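Local coordinates for D-methionine transport system permease protein metI (PDB 3TUI) that forms the membrane-spanning part of an ABC importer for D-methionine and probably carries the substrate across the inner membrane, at residues L8-T20 with S161-I175. Numbering follows the deposited sequence.
Sequences LLVRGVWETLAMT and SAMGGAVGAGGLGQI
Leu172 is the knob of this contact, its side chain sitting in a hole lined by Leu9, Gly12, Val13 and Thr16 on one face of helix 3-40. Leu172 CD1 lies 3.6 Å from Val13 CG2, the two side chains running alongside each other and pointing the same way, while CD2 rests on the backbone at Leu9 O and Val13 N. One turn further along, Ile175 reaches in with CD1, which meets Leu9 CD2 at 3.8 Å where the two side chains cross nearly at a right angle; Leu8 slides past Ile175 in the opposite direction. Glycines let the backbones close in: Gly12 CA and Gly171 CA are 3.9 Å apart, and a CB on Gly12 would run into Leu172 and Ile175. Beyond the glycines, Met19 bends at its last torsion (chi3 -72°), laying SD 3.6 Å from Ala169 CB and bringing CE to Gly171; Leu89, Ala92 and Leu96 of helix 89-112 also pack on it. At the polar edge, Thr16 OG1 lies beside its own backbone N (chi1 -60°), giving its proton to Gly12 O, from above the carbonyl plane, and accepting the N-H of Leu172 in a fairly straight bond (163°), with Thr16 OG1 2.9 Å from Leu172 N. A valine in its place would probably leave the Leu172 N-H without this acceptor and Gly12 O without the hydroxyl. Ser161 OG, near Thr20, bonds back to Val158 O and Leu157 O. Overall, this is glycine-mediated, knob-into-hole helix packing in a type-1 ABC transmembrane domain, joining the first helix to the glycine-rich break after helix 130-163 and the first turn of helix 171-182.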
# COMPACT_ATOMS: atom_id res chain seq x y z
N LEU A 8 5.22 -49.89 25.30
CA LEU A 8 4.13 -49.08 25.87
C LEU A 8 4.13 -47.66 25.32
O LEU A 8 3.08 -47.09 25.00
CB LEU A 8 4.25 -49.06 27.40
CG LEU A 8 3.21 -48.21 28.14
CD1 LEU A 8 1.95 -49.00 28.54
CD2 LEU A 8 3.83 -47.45 29.35
N LEU A 9 5.33 -47.11 25.22
CA LEU A 9 5.61 -45.89 24.49
C LEU A 9 4.99 -45.87 23.09
O LEU A 9 4.35 -44.90 22.67
CB LEU A 9 7.12 -45.75 24.37
CG LEU A 9 7.70 -45.42 25.73
CD1 LEU A 9 9.20 -45.32 25.68
CD2 LEU A 9 7.04 -44.13 26.20
N VAL A 10 5.22 -46.96 22.38
CA VAL A 10 4.72 -47.13 21.03
C VAL A 10 3.19 -47.15 20.98
O VAL A 10 2.60 -46.73 19.99
CB VAL A 10 5.40 -48.34 20.36
CG1 VAL A 10 4.86 -48.55 18.95
CG2 VAL A 10 6.94 -48.09 20.31
N ARG A 11 2.53 -47.58 22.04
CA ARG A 11 1.11 -47.30 22.08
C ARG A 11 0.89 -45.79 22.14
O ARG A 11 0.19 -45.22 21.31
CB ARG A 11 0.39 -48.02 23.24
CG ARG A 11 0.00 -49.45 22.89
CD ARG A 11 -1.24 -49.51 21.98
NE ARG A 11 -1.58 -50.89 21.65
CZ ARG A 11 -1.12 -51.54 20.58
NH1 ARG A 11 -0.34 -50.92 19.71
NH2 ARG A 11 -1.48 -52.81 20.37
N GLY A 12 1.53 -45.13 23.11
CA GLY A 12 1.32 -43.71 23.34
C GLY A 12 1.62 -42.81 22.15
O GLY A 12 0.83 -41.94 21.77
N VAL A 13 2.80 -43.03 21.56
CA VAL A 13 3.16 -42.39 20.31
C VAL A 13 1.98 -42.55 19.34
O VAL A 13 1.61 -41.62 18.64
CB VAL A 13 4.46 -43.00 19.71
CG1 VAL A 13 4.38 -43.04 18.19
CG2 VAL A 13 5.70 -42.24 20.19
N TRP A 14 1.39 -43.73 19.33
CA TRP A 14 0.22 -43.94 18.50
C TRP A 14 -1.01 -43.27 19.09
O TRP A 14 -1.70 -42.51 18.42
CB TRP A 14 0.00 -45.44 18.28
CG TRP A 14 -1.21 -45.79 17.47
CD1 TRP A 14 -2.36 -46.40 17.91
CD2 TRP A 14 -1.41 -45.52 16.07
NE1 TRP A 14 -3.24 -46.56 16.86
CE2 TRP A 14 -2.69 -46.02 15.72
CE3 TRP A 14 -0.62 -44.92 15.07
CZ2 TRP A 14 -3.21 -45.93 14.41
CZ3 TRP A 14 -1.13 -44.82 13.76
CH2 TRP A 14 -2.41 -45.33 13.45
N GLU A 15 -1.26 -43.54 20.36
CA GLU A 15 -2.44 -43.00 21.04
C GLU A 15 -2.39 -41.46 21.02
O GLU A 15 -3.41 -40.77 21.12
CB GLU A 15 -2.55 -43.56 22.46
CG GLU A 15 -2.86 -45.08 22.50
CD GLU A 15 -3.22 -45.61 23.90
OE1 GLU A 15 -4.27 -45.20 24.46
OE2 GLU A 15 -2.45 -46.44 24.44
N THR A 16 -1.18 -40.92 20.88
CA THR A 16 -1.00 -39.47 20.71
C THR A 16 -1.34 -38.99 19.28
O THR A 16 -2.09 -38.02 19.09
CB THR A 16 0.45 -39.01 21.11
OG1 THR A 16 0.70 -39.33 22.49
CG2 THR A 16 0.60 -37.52 20.93
N LEU A 17 -0.79 -39.67 18.28
CA LEU A 17 -1.03 -39.29 16.90
C LEU A 17 -2.52 -39.42 16.64
O LEU A 17 -3.15 -38.58 15.98
CB LEU A 17 -0.21 -40.17 15.97
CG LEU A 17 1.20 -39.57 15.91
CD1 LEU A 17 2.26 -40.60 15.52
CD2 LEU A 17 1.28 -38.30 15.02
N ALA A 18 -3.08 -40.47 17.24
CA ALA A 18 -4.49 -40.80 17.14
C ALA A 18 -5.37 -39.63 17.55
O ALA A 18 -6.08 -39.03 16.73
CB ALA A 18 -4.78 -42.01 18.01
N MET A 19 -5.30 -39.32 18.85
CA MET A 19 -6.06 -38.25 19.46
C MET A 19 -5.89 -36.95 18.68
O MET A 19 -6.87 -36.35 18.20
CB MET A 19 -5.57 -38.07 20.91
CG MET A 19 -6.14 -39.07 21.91
SD MET A 19 -5.65 -38.76 23.62
CE MET A 19 -3.91 -39.25 23.56
N THR A 20 -4.63 -36.55 18.53
CA THR A 20 -4.25 -35.26 17.95
C THR A 20 -4.83 -35.10 16.55
O THR A 20 -5.57 -34.15 16.30
CB THR A 20 -2.70 -35.08 17.95
OG1 THR A 20 -2.20 -35.13 19.29
CG2 THR A 20 -2.28 -33.75 17.33
N SER A 161 -3.89 -33.04 24.04
CA SER A 161 -3.94 -34.48 24.25
C SER A 161 -2.96 -34.89 25.36
O SER A 161 -3.27 -35.76 26.17
CB SER A 161 -3.63 -35.26 22.96
OG SER A 161 -2.32 -35.03 22.48
N ALA A 162 -1.78 -34.29 25.41
CA ALA A 162 -0.91 -34.60 26.53
C ALA A 162 -1.56 -34.27 27.88
O ALA A 162 -1.55 -35.08 28.80
CB ALA A 162 0.44 -33.90 26.41
N MET A 163 -2.13 -33.08 28.03
CA MET A 163 -2.75 -32.76 29.30
C MET A 163 -3.95 -33.67 29.56
O MET A 163 -4.47 -33.73 30.68
CB MET A 163 -3.15 -31.28 29.34
CG MET A 163 -3.47 -30.66 30.73
SD MET A 163 -2.45 -31.35 32.05
CE MET A 163 -3.10 -30.52 33.48
N GLY A 164 -4.40 -34.38 28.53
CA GLY A 164 -5.47 -35.36 28.70
C GLY A 164 -5.03 -36.62 29.43
O GLY A 164 -5.87 -37.39 29.91
N GLY A 165 -3.72 -36.84 29.51
CA GLY A 165 -3.15 -38.00 30.19
C GLY A 165 -3.02 -37.82 31.69
O GLY A 165 -2.55 -38.72 32.38
N ALA A 166 -3.38 -36.65 32.20
CA ALA A 166 -3.56 -36.50 33.63
C ALA A 166 -4.94 -37.02 33.99
O ALA A 166 -5.14 -37.55 35.06
CB ALA A 166 -3.40 -35.04 34.06
N VAL A 167 -5.89 -36.79 33.09
CA VAL A 167 -7.28 -37.25 33.25
C VAL A 167 -7.58 -38.55 32.49
O VAL A 167 -8.74 -38.80 32.13
CB VAL A 167 -8.29 -36.17 32.91
CG1 VAL A 167 -8.32 -35.14 34.03
CG2 VAL A 167 -7.95 -35.53 31.59
N GLY A 168 -6.53 -39.26 32.10
CA GLY A 168 -6.67 -40.59 31.53
C GLY A 168 -7.24 -40.60 30.13
O GLY A 168 -8.28 -41.21 29.88
N ALA A 169 -6.60 -39.87 29.23
CA ALA A 169 -6.88 -40.01 27.82
C ALA A 169 -5.95 -41.08 27.28
O ALA A 169 -6.12 -41.60 26.17
CB ALA A 169 -6.67 -38.69 27.10
N GLY A 170 -4.96 -41.43 28.10
CA GLY A 170 -3.90 -42.29 27.66
C GLY A 170 -2.97 -41.47 26.81
O GLY A 170 -2.91 -40.25 26.95
N GLY A 171 -2.25 -42.12 25.91
CA GLY A 171 -1.25 -41.44 25.11
C GLY A 171 0.02 -41.08 25.88
O GLY A 171 0.15 -41.29 27.10
N LEU A 172 0.95 -40.51 25.15
CA LEU A 172 2.26 -40.22 25.69
C LEU A 172 2.13 -39.30 26.91
O LEU A 172 3.07 -39.17 27.71
CB LEU A 172 3.13 -39.60 24.61
CG LEU A 172 3.55 -40.56 23.49
CD1 LEU A 172 4.18 -39.81 22.32
CD2 LEU A 172 4.46 -41.68 23.99
N GLY A 173 0.95 -38.68 27.03
CA GLY A 173 0.70 -37.75 28.11
C GLY A 173 0.48 -38.50 29.40
O GLY A 173 0.93 -38.10 30.48
N GLN A 174 -0.23 -39.61 29.28
CA GLN A 174 -0.48 -40.48 30.41
C GLN A 174 0.89 -41.00 30.87
O GLN A 174 1.27 -40.84 32.04
CB GLN A 174 -1.44 -41.61 30.00
CG GLN A 174 -2.24 -42.22 31.16
CD GLN A 174 -2.91 -43.55 30.82
OE1 GLN A 174 -2.66 -44.16 29.78
NE2 GLN A 174 -3.80 -43.99 31.71
N ILE A 175 1.64 -41.57 29.94
CA ILE A 175 2.95 -42.08 30.29
C ILE A 175 3.86 -41.10 30.99
O ILE A 175 4.73 -41.50 31.74
CB ILE A 175 3.68 -42.63 29.08
CG1 ILE A 175 2.94 -43.85 28.54
CG2 ILE A 175 5.12 -42.99 29.43
CD1 ILE A 175 3.33 -44.22 27.10